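Local atomic coordinates of beta-galactosidase (Geobacillus stearothermophilus, PDB entry 4OIF), a protein that probably hydrolyses terminal non-reducing beta-D-galactose residues of beta-D-galactosides, as a trimeric member of glycoside hydrolase family 42. Residues 446-458 and 617-631. Sequence-based numbering, arbitrary orientation.
Sequences YRPFWERDIPVDV and RPVLFVKHEKGVSVQ. With GOL (glycerol), chain I.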
ATOM      1  N   TYR A 446      16.481   5.172 -27.666  1.00  7.57           N
ATOM      2  CA  TYR A 446      17.896   4.850 -27.637  1.00  9.37           C
ATOM      3  C   TYR A 446      18.166   3.448 -28.184  1.00 11.54           C
ATOM      4  O   TYR A 446      19.184   3.214 -28.843  1.00  8.23           O
ATOM      5  CB  TYR A 446      18.371   4.976 -26.195  1.00 10.58           C
ATOM      6  CG  TYR A 446      19.821   4.702 -25.870  1.00  9.08           C
ATOM      7  CD1 TYR A 446      20.797   5.657 -26.110  1.00  7.35           C
ATOM      8  CD2 TYR A 446      20.194   3.533 -25.209  1.00  8.31           C
ATOM      9  CE1 TYR A 446      22.118   5.437 -25.756  1.00  4.84           C
ATOM     10  CE2 TYR A 446      21.514   3.302 -24.840  1.00  8.45           C
ATOM     11  CZ  TYR A 446      22.477   4.263 -25.115  1.00 13.16           C
ATOM     12  OH  TYR A 446      23.802   4.046 -24.757  1.00  8.12           O
ATOM     13  N   ARG A 447      17.243   2.525 -27.905  1.00 12.76           N
ATOM     14  CA  ARG A 447      17.457   1.101 -28.169  1.00 10.83           C
ATOM     15  C   ARG A 447      18.049   0.755 -29.557  1.00 13.28           C
ATOM     16  O   ARG A 447      19.041   0.039 -29.625  1.00 10.16           O
ATOM     17  CB  ARG A 447      16.151   0.317 -27.965  1.00  9.13           C
ATOM     18  CG  ARG A 447      16.292  -1.167 -28.309  1.00  7.86           C
ATOM     19  CD  ARG A 447      14.958  -1.871 -28.387  1.00  9.43           C
ATOM     20  NE  ARG A 447      14.260  -1.804 -27.110  1.00 18.04           N
ATOM     21  CZ  ARG A 447      14.543  -2.589 -26.075  1.00 27.06           C
ATOM     22  NH1 ARG A 447      15.506  -3.500 -26.177  1.00 24.52           N
ATOM     23  NH2 ARG A 447      13.867  -2.469 -24.940  1.00 37.74           N
ATOM     24  N   PRO A 448      17.458   1.255 -30.659  1.00 14.83           N
ATOM     25  CA  PRO A 448      18.036   0.867 -31.955  1.00 14.85           C
ATOM     26  C   PRO A 448      19.472   1.342 -32.150  1.00 10.14           C
ATOM     27  O   PRO A 448      20.245   0.668 -32.820  1.00 21.34           O
ATOM     28  CB  PRO A 448      17.104   1.544 -32.976  1.00 10.81           C
ATOM     29  CG  PRO A 448      15.836   1.765 -32.249  1.00 13.20           C
ATOM     30  CD  PRO A 448      16.250   2.080 -30.834  1.00  8.84           C
ATOM     31  N   PHE A 449      19.832   2.476 -31.562  1.00 12.96           N
ATOM     32  CA  PHE A 449      21.188   3.010 -31.716  1.00 12.89           C
ATOM     33  C   PHE A 449      22.179   2.192 -30.893  1.00 12.30           C
ATOM     34  O   PHE A 449      23.290   1.912 -31.341  1.00 13.67           O
ATOM     35  CB  PHE A 449      21.207   4.497 -31.342  1.00  7.71           C
ATOM     36  CG  PHE A 449      20.368   5.335 -32.269  1.00 12.45           C
ATOM     37  CD1 PHE A 449      20.924   5.901 -33.408  1.00 12.99           C
ATOM     38  CD2 PHE A 449      19.001   5.480 -32.053  1.00 12.32           C
ATOM     39  CE1 PHE A 449      20.149   6.631 -34.293  1.00 11.42           C
ATOM     40  CE2 PHE A 449      18.215   6.211 -32.930  1.00 11.30           C
ATOM     41  CZ  PHE A 449      18.789   6.788 -34.052  1.00 15.61           C
ATOM     42  N   TRP A 450      21.750   1.769 -29.710  1.00 11.58           N
ATOM     43  CA  TRP A 450      22.545   0.876 -28.885  1.00 12.80           C
ATOM     44  C   TRP A 450      22.753  -0.445 -29.617  1.00 11.26           C
ATOM     45  O   TRP A 450      23.859  -0.969 -29.650  1.00  8.52           O
ATOM     46  CB  TRP A 450      21.867   0.641 -27.525  1.00  8.42           C
ATOM     47  CG  TRP A 450      22.748  -0.034 -26.498  1.00  7.08           C
ATOM     48  CD1 TRP A 450      23.747   0.544 -25.758  1.00  8.28           C
ATOM     49  CD2 TRP A 450      22.699  -1.408 -26.099  1.00  5.59           C
ATOM     50  NE1 TRP A 450      24.325  -0.389 -24.926  1.00  4.62           N
ATOM     51  CE2 TRP A 450      23.697  -1.594 -25.114  1.00  8.75           C
ATOM     52  CE3 TRP A 450      21.913  -2.502 -26.481  1.00  3.64           C
ATOM     53  CZ2 TRP A 450      23.929  -2.833 -24.511  1.00  8.36           C
ATOM     54  CZ3 TRP A 450      22.139  -3.723 -25.881  1.00  7.05           C
ATOM     55  CH2 TRP A 450      23.144  -3.883 -24.907  1.00  7.43           C
ATOM     56  N   GLU A 451      21.684  -0.966 -30.216  1.00 12.28           N
ATOM     57  CA  GLU A 451      21.739  -2.247 -30.915  1.00 15.19           C
ATOM     58  C   GLU A 451      22.639  -2.176 -32.158  1.00 15.81           C
ATOM     59  O   GLU A 451      23.098  -3.201 -32.652  1.00 16.22           O
ATOM     60  CB  GLU A 451      20.319  -2.719 -31.290  1.00  7.53           C
ATOM     61  CG  GLU A 451      19.503  -3.240 -30.104  1.00  4.98           C
ATOM     62  CD  GLU A 451      18.094  -3.695 -30.463  1.00 11.38           C
ATOM     63  OE1 GLU A 451      17.729  -3.616 -31.646  1.00 18.06           O
ATOM     64  OE2 GLU A 451      17.338  -4.124 -29.557  1.00 19.63           O
ATOM     65  N   ARG A 452      22.905  -0.963 -32.633  1.00  9.59           N
ATOM     66  CA  ARG A 452      23.753  -0.744 -33.794  1.00 13.09           C
ATOM     67  C   ARG A 452      25.116  -0.148 -33.429  1.00 14.84           C
ATOM     68  O   ARG A 452      25.930   0.137 -34.309  1.00 16.71           O
ATOM     69  CB  ARG A 452      23.053   0.184 -34.782  1.00 15.65           C
ATOM     70  CG  ARG A 452      21.875  -0.436 -35.486  1.00 21.10           C
ATOM     71  CD  ARG A 452      22.329  -1.296 -36.635  1.00 30.48           C
ATOM     72  NE  ARG A 452      21.196  -1.688 -37.457  1.00 40.63           N
ATOM     73  CZ  ARG A 452      20.816  -2.945 -37.653  1.00 50.88           C
ATOM     74  NH1 ARG A 452      21.491  -3.938 -37.088  1.00 47.39           N
ATOM     75  NH2 ARG A 452      19.762  -3.205 -38.418  1.00 56.53           N
ATOM     76  N   ASP A 453      25.349   0.070 -32.142  1.00 12.57           N
ATOM     77  CA  ASP A 453      26.640   0.559 -31.675  1.00 12.61           C
ATOM     78  C   ASP A 453      26.889   1.956 -32.219  1.00 14.11           C
ATOM     79  O   ASP A 453      28.023   2.355 -32.479  1.00 14.63           O
ATOM     80  CB  ASP A 453      27.755  -0.405 -32.091  1.00 11.40           C
ATOM     81  CG  ASP A 453      27.452  -1.833 -31.690  1.00 16.86           C
ATOM     82  OD1 ASP A 453      26.974  -2.035 -30.555  1.00 13.61           O
ATOM     83  OD2 ASP A 453      27.655  -2.749 -32.510  1.00 13.58           O
ATOM     84  N   ILE A 454      25.810   2.699 -32.396  1.00 11.33           N
ATOM     85  CA  ILE A 454      25.916   4.072 -32.846  1.00 14.86           C
ATOM     86  C   ILE A 454      26.034   5.008 -31.648  1.00 14.71           C
ATOM     87  O   ILE A 454      25.188   4.990 -30.754  1.00 15.83           O
ATOM     88  CB  ILE A 454      24.721   4.449 -33.714  1.00 14.48           C
ATOM     89  CG1 ILE A 454      24.765   3.609 -34.992  1.00 13.01           C
ATOM     90  CG2 ILE A 454      24.743   5.929 -34.019  1.00 12.32           C
ATOM     91  CD1 ILE A 454      23.844   4.075 -36.058  1.00 28.52           C
ATOM     92  N   PRO A 455      27.107   5.809 -31.612  1.00 14.81           N
ATOM     93  CA  PRO A 455      27.344   6.654 -30.440  1.00 13.33           C
ATOM     94  C   PRO A 455      26.181   7.613 -30.246  1.00 12.97           C
ATOM     95  O   PRO A 455      25.647   8.126 -31.229  1.00  9.63           O
ATOM     96  CB  PRO A 455      28.643   7.398 -30.788  1.00  6.88           C
ATOM     97  CG  PRO A 455      29.278   6.581 -31.858  1.00 13.86           C
ATOM     98  CD  PRO A 455      28.145   5.988 -32.640  1.00 12.95           C
ATOM     99  N   VAL A 456      25.772   7.814 -28.998  1.00 10.44           N
ATOM    100  CA  VAL A 456      24.680   8.723 -28.692  1.00 12.98           C
ATOM    101  C   VAL A 456      25.044   9.611 -27.507  1.00 12.57           C
ATOM    102  O   VAL A 456      25.586   9.134 -26.509  1.00 10.37           O
ATOM    103  CB  VAL A 456      23.365   7.960 -28.383  1.00 14.00           C
ATOM    104  CG1 VAL A 456      22.279   8.922 -27.920  1.00  9.02           C
ATOM    105  CG2 VAL A 456      22.902   7.201 -29.604  1.00  8.97           C
ATOM    106  N   ASP A 457      24.789  10.906 -27.649  1.00  8.88           N
ATOM    107  CA  ASP A 457      24.787  11.817 -26.521  1.00  9.05           C
ATOM    108  C   ASP A 457      23.353  11.943 -26.024  1.00 12.55           C
ATOM    109  O   ASP A 457      22.434  12.142 -26.823  1.00 11.31           O
ATOM    110  CB  ASP A 457      25.320  13.197 -26.918  1.00 11.29           C
ATOM    111  CG  ASP A 457      26.838  13.265 -26.955  1.00 11.60           C
ATOM    112  OD1 ASP A 457      27.513  12.228 -26.786  1.00 13.83           O
ATOM    113  OD2 ASP A 457      27.356  14.373 -27.168  1.00 16.10           O
ATOM    114  N   VAL A 458      23.144  11.826 -24.718  1.00 11.46           N
ATOM    115  CA  VAL A 458      21.843  12.185 -24.156  1.00 10.82           C
ATOM    116  C   VAL A 458      21.987  13.558 -23.531  1.00  8.29           C
ATOM    117  O   VAL A 458      22.614  13.709 -22.494  1.00 12.60           O
ATOM    118  CB  VAL A 458      21.346  11.163 -23.123  1.00 14.60           C
ATOM    119  CG1 VAL A 458      20.010  11.601 -22.536  1.00  8.76           C
ATOM    120  CG2 VAL A 458      21.212   9.790 -23.769  1.00  8.08           C
ATOM    121  N   ARG A 617      26.992   5.791 -38.394  1.00 19.83           N
ATOM    122  CA  ARG A 617      27.814   4.592 -38.261  1.00 19.80           C
ATOM    123  C   ARG A 617      28.393   4.440 -36.862  1.00 22.19           C
ATOM    124  O   ARG A 617      28.479   5.409 -36.110  1.00 21.02           O
ATOM    125  CB  ARG A 617      28.951   4.610 -39.289  1.00 18.76           C
ATOM    126  CG  ARG A 617      28.500   4.203 -40.680  1.00 26.76           C
ATOM    127  CD  ARG A 617      29.663   4.004 -41.632  1.00 39.91           C
ATOM    128  NE  ARG A 617      29.943   5.185 -42.448  1.00 47.16           N
ATOM    129  CZ  ARG A 617      30.647   5.155 -43.579  1.00 62.93           C
ATOM    130  NH1 ARG A 617      31.137   4.003 -44.033  1.00 45.15           N
ATOM    131  NH2 ARG A 617      30.856   6.275 -44.265  1.00 50.44           N
ATOM    132  N   PRO A 618      28.777   3.210 -36.499  1.00 13.75           N
ATOM    133  CA  PRO A 618      29.609   3.038 -35.311  1.00 10.52           C
ATOM    134  C   PRO A 618      31.009   3.551 -35.580  1.00 15.45           C
ATOM    135  O   PRO A 618      31.355   3.825 -36.731  1.00 20.52           O
ATOM    136  CB  PRO A 618      29.617   1.527 -35.104  1.00 12.61           C
ATOM    137  CG  PRO A 618      29.349   0.972 -36.455  1.00 18.40           C
ATOM    138  CD  PRO A 618      28.386   1.919 -37.084  1.00 15.44           C
ATOM    139  N   VAL A 619      31.812   3.669 -34.534  1.00 11.33           N
ATOM    140  CA  VAL A 619      33.194   4.072 -34.706  1.00  8.94           C
ATOM    141  C   VAL A 619      33.969   2.935 -35.377  1.00 13.33           C
ATOM    142  O   VAL A 619      34.724   3.155 -36.308  1.00 12.88           O
ATOM    143  CB  VAL A 619      33.821   4.448 -33.361  1.00 15.20           C
ATOM    144  CG1 VAL A 619      35.336   4.467 -33.457  1.00  9.49           C
ATOM    145  CG2 VAL A 619      33.270   5.786 -32.884  1.00  7.92           C
ATOM    146  N   LEU A 620      33.773   1.709 -34.911  1.00 10.98           N
ATOM    147  CA  LEU A 620      34.288   0.563 -35.639  1.00  9.96           C
ATOM    148  C   LEU A 620      33.183  -0.454 -35.797  1.00 15.80           C
ATOM    149  O   LEU A 620      32.621  -0.919 -34.809  1.00 19.21           O
ATOM    150  CB  LEU A 620      35.483  -0.072 -34.926  1.00 13.11           C
ATOM    151  CG  LEU A 620      36.030  -1.348 -35.587  1.00 12.19           C
ATOM    152  CD1 LEU A 620      36.746  -1.036 -36.899  1.00 10.91           C
ATOM    153  CD2 LEU A 620      36.950  -2.095 -34.630  1.00 10.77           C
ATOM    154  N   PHE A 621      32.853  -0.791 -37.037  1.00 17.65           N
ATOM    155  CA  PHE A 621      31.836  -1.799 -37.263  1.00  9.82           C
ATOM    156  C   PHE A 621      32.319  -3.177 -36.819  1.00 18.07           C
ATOM    157  O   PHE A 621      33.409  -3.614 -37.179  1.00 16.76           O
ATOM    158  CB  PHE A 621      31.417  -1.855 -38.729  1.00 15.96           C
ATOM    159  CG  PHE A 621      30.437  -2.957 -39.015  1.00 23.90           C
ATOM    160  CD1 PHE A 621      29.104  -2.813 -38.677  1.00 16.02           C
ATOM    161  CD2 PHE A 621      30.855  -4.155 -39.578  1.00 31.42           C
ATOM    162  CE1 PHE A 621      28.190  -3.840 -38.916  1.00 25.58           C
ATOM    163  CE2 PHE A 621      29.951  -5.184 -39.817  1.00 29.53           C
ATOM    164  CZ  PHE A 621      28.615  -5.026 -39.484  1.00 16.34           C
ATOM    165  N   VAL A 622      31.508  -3.849 -36.017  1.00 13.63           N
ATOM    166  CA  VAL A 622      31.757  -5.232 -35.679  1.00 10.87           C
ATOM    167  C   VAL A 622      30.472  -5.999 -35.939  1.00 19.51           C
ATOM    168  O   VAL A 622      29.409  -5.580 -35.496  1.00 22.49           O
ATOM    169  CB  VAL A 622      32.179  -5.414 -34.209  1.00 21.29           C
ATOM    170  CG1 VAL A 622      32.368  -6.891 -33.903  1.00  9.77           C
ATOM    171  CG2 VAL A 622      33.430  -4.625 -33.898  1.00  7.84           C
ATOM    172  N   LYS A 623      30.559  -7.110 -36.661  1.00 19.36           N
ATOM    173  CA  LYS A 623      29.389  -7.946 -36.914  1.00 23.40           C
ATOM    174  C   LYS A 623      29.104  -8.834 -35.706  1.00 23.49           C
ATOM    175  O   LYS A 623      29.992  -9.541 -35.227  1.00 25.48           O
ATOM    176  CB  LYS A 623      29.602  -8.793 -38.166  1.00 27.29           C
ATOM    177  CG  LYS A 623      28.530  -9.820 -38.444  1.00 20.39           C
ATOM    178  CD  LYS A 623      28.650 -10.329 -39.878  1.00 25.46           C
ATOM    179  CE  LYS A 623      27.538 -11.314 -40.227  1.00 35.30           C
ATOM    180  NZ  LYS A 623      27.597 -12.556 -39.397  1.00 32.54           N
ATOM    181  N   HIS A 624      27.868  -8.789 -35.212  1.00 19.62           N
ATOM    182  CA  HIS A 624      27.503  -9.526 -34.004  1.00 18.39           C
ATOM    183  C   HIS A 624      25.984  -9.701 -33.864  1.00 15.19           C
ATOM    184  O   HIS A 624      25.202  -9.032 -34.536  1.00 13.56           O
ATOM    185  CB  HIS A 624      28.059  -8.815 -32.757  1.00 10.78           C
ATOM    186  CG  HIS A 624      27.501  -7.442 -32.543  1.00 13.63           C
ATOM    187  ND1 HIS A 624      26.215  -7.219 -32.095  1.00 15.17           N
ATOM    188  CD2 HIS A 624      28.050  -6.218 -32.732  1.00 13.06           C
ATOM    189  CE1 HIS A 624      25.998  -5.918 -32.013  1.00 16.79           C
ATOM    190  NE2 HIS A 624      27.101  -5.289 -32.384  1.00 14.06           N
ATOM    191  N   GLU A 625      25.590 -10.606 -32.974  1.00 16.05           N
ATOM    192  CA  GLU A 625      24.191 -10.808 -32.607  1.00 15.81           C
ATOM    193  C   GLU A 625      23.765  -9.850 -31.507  1.00 17.56           C
ATOM    194  O   GLU A 625      24.604  -9.175 -30.891  1.00 16.41           O
ATOM    195  CB  GLU A 625      23.964 -12.250 -32.145  1.00  8.12           C
ATOM    196  CG  GLU A 625      24.364 -13.287 -33.176  1.00 16.22           C
ATOM    197  CD  GLU A 625      23.582 -13.153 -34.475  1.00 18.04           C
ATOM    198  OE1 GLU A 625      22.434 -12.670 -34.439  1.00 26.92           O
ATOM    199  OE2 GLU A 625      24.119 -13.515 -35.537  1.00 35.22           O
ATOM    200  N   LYS A 626      22.458  -9.806 -31.258  1.00 11.61           N
ATOM    201  CA  LYS A 626      21.894  -8.966 -30.205  1.00 19.19           C
ATOM    202  C   LYS A 626      22.464  -9.300 -28.828  1.00 14.95           C
ATOM    203  O   LYS A 626      22.602 -10.467 -28.472  1.00 10.13           O
ATOM    204  CB  LYS A 626      20.370  -9.097 -30.193  1.00 15.12           C
ATOM    205  CG  LYS A 626      19.700  -8.319 -31.308  1.00 14.19           C
ATOM    206  CD  LYS A 626      18.196  -8.418 -31.251  1.00 28.23           C
ATOM    207  CE  LYS A 626      17.586  -7.469 -32.260  1.00 32.80           C
ATOM    208  NZ  LYS A 626      18.481  -7.331 -33.445  1.00 27.25           N
ATOM    209  N   GLY A 627      22.805  -8.271 -28.060  1.00 13.83           N
ATOM    210  CA  GLY A 627      23.305  -8.478 -26.712  1.00 10.31           C
ATOM    211  C   GLY A 627      24.810  -8.338 -26.656  1.00 10.92           C
ATOM    212  O   GLY A 627      25.431  -8.434 -25.592  1.00 13.41           O
ATOM    213  N   VAL A 628      25.406  -8.146 -27.825  1.00 10.88           N
ATOM    214  CA  VAL A 628      26.795  -7.743 -27.890  1.00 11.07           C
ATOM    215  C   VAL A 628      26.830  -6.261 -28.147  1.00 11.72           C
ATOM    216  O   VAL A 628      26.299  -5.796 -29.145  1.00  9.68           O
ATOM    217  CB  VAL A 628      27.568  -8.460 -28.994  1.00 12.90           C
ATOM    218  CG1 VAL A 628      28.954  -7.846 -29.156  1.00  5.19           C
ATOM    219  CG2 VAL A 628      27.665  -9.908 -28.675  1.00 11.95           C
ATOM    220  N   SER A 629      27.449  -5.524 -27.236  1.00 10.48           N
ATOM    221  CA  SER A 629      27.529  -4.085 -27.341  1.00  6.55           C
ATOM    222  C   SER A 629      28.925  -3.693 -27.773  1.00  7.82           C
ATOM    223  O   SER A 629      29.909  -4.144 -27.198  1.00  9.01           O
ATOM    224  CB  SER A 629      27.165  -3.431 -25.998  1.00  5.23           C
ATOM    225  OG  SER A 629      27.326  -2.026 -26.051  1.00  8.53           O
ATOM    226  N   VAL A 630      29.018  -2.860 -28.795  1.00  7.16           N
ATOM    227  CA  VAL A 630      30.314  -2.342 -29.193  1.00  9.18           C
ATOM    228  C   VAL A 630      30.297  -0.843 -28.985  1.00 12.22           C
ATOM    229  O   VAL A 630      29.434  -0.158 -29.523  1.00 13.81           O
ATOM    230  CB  VAL A 630      30.659  -2.687 -30.664  1.00 12.18           C
ATOM    231  CG1 VAL A 630      31.981  -2.051 -31.056  1.00  5.64           C
ATOM    232  CG2 VAL A 630      30.707  -4.207 -30.866  1.00  3.12           C
ATOM    233  N   GLN A 631      31.233  -0.340 -28.186  1.00  8.72           N
ATOM    234  CA  GLN A 631      31.269   1.086 -27.873  1.00  7.46           C
ATOM    235  C   GLN A 631      32.694   1.582 -27.902  1.00  7.97           C
ATOM    236  O   GLN A 631      33.590   0.857 -27.510  1.00 12.44           O
ATOM    237  CB  GLN A 631      30.656   1.361 -26.495  1.00 10.60           C
ATOM    238  CG  GLN A 631      29.144   1.204 -26.420  1.00  7.49           C
ATOM    239  CD  GLN A 631      28.418   2.255 -27.223  1.00 12.77           C
ATOM    240  OE1 GLN A 631      28.878   3.397 -27.345  1.00  8.07           O
ATOM    241  NE2 GLN A 631      27.281   1.874 -27.788  1.00  7.31           N
TER
HETATM  242  C1  GOL I 706      26.416  -5.159 -35.479  1.00 28.98           C
HETATM  243  O1  GOL I 706      26.916  -4.071 -36.215  1.00 38.71           O
HETATM  244  C2  GOL I 706      24.904  -5.184 -35.587  1.00 26.58           C
HETATM  245  O2  GOL I 706      24.468  -3.894 -35.964  1.00 31.60           O
HETATM  246  C3  GOL I 706      24.605  -6.204 -36.678  1.00 34.28           C
HETATM  247  O3  GOL I 706      25.787  -6.927 -36.967  1.00 15.38           O
HETATM  248  O   HOH W   1      27.079  -0.218 -23.686  1.00  6.59           O
HETATM  249  O   HOH W   2      24.051  -3.875 -29.328  1.00  7.59           O
HETATM  250  O   HOH W   3      26.338  -0.701 -28.330  1.00  8.82           O
HETATM  251  O   HOH W   4      30.579   2.820 -31.761  1.00 12.17           O
HETATM  252  O   HOH W   5      24.815   3.757 -28.272  1.00  9.97           O
HETATM  253  O   HOH W   6      26.277   5.612 -27.017  1.00  7.31           O
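D453 reaches out of the Schellman motif that ends helix 438-451 and turns both carboxylate oxygens to segment 617-631. OD2 of D453 receives NE2 of H624 at 2.6 Å on its syn lone pair, an almost straight bond in the imidazole plane, with the carboxylate turned 50° from the ring. OD1 of D453 takes the backbone N of V630 (2.8 Å) from above the carboxylate plane. H624 holds CG between its backbone N and carbonyl carbon (chi1 63°), which aims the ring at the aspartate; its ND1 donates to E625 O at 2.8 Å, so both ring nitrogens are donors, consistent with an imidazolium. C1 of a glycerol, probably from the crystallisation liquor, and V628 CG1 lie over opposite faces. A leucine in place of H624 removes both N-H groups and would probably leave the buried D453 carboxylate without its mate at OD2. S629 CB packs 3.6 Å from W450 CZ2, and P618 CB rests against D453 O. The contact joins the turn between helix 438-451 and strand 456-459, in the trimerisation domain, with strand 628-634, an edge strand of the C-terminal beta domain, while helix 296-312 packs against W450.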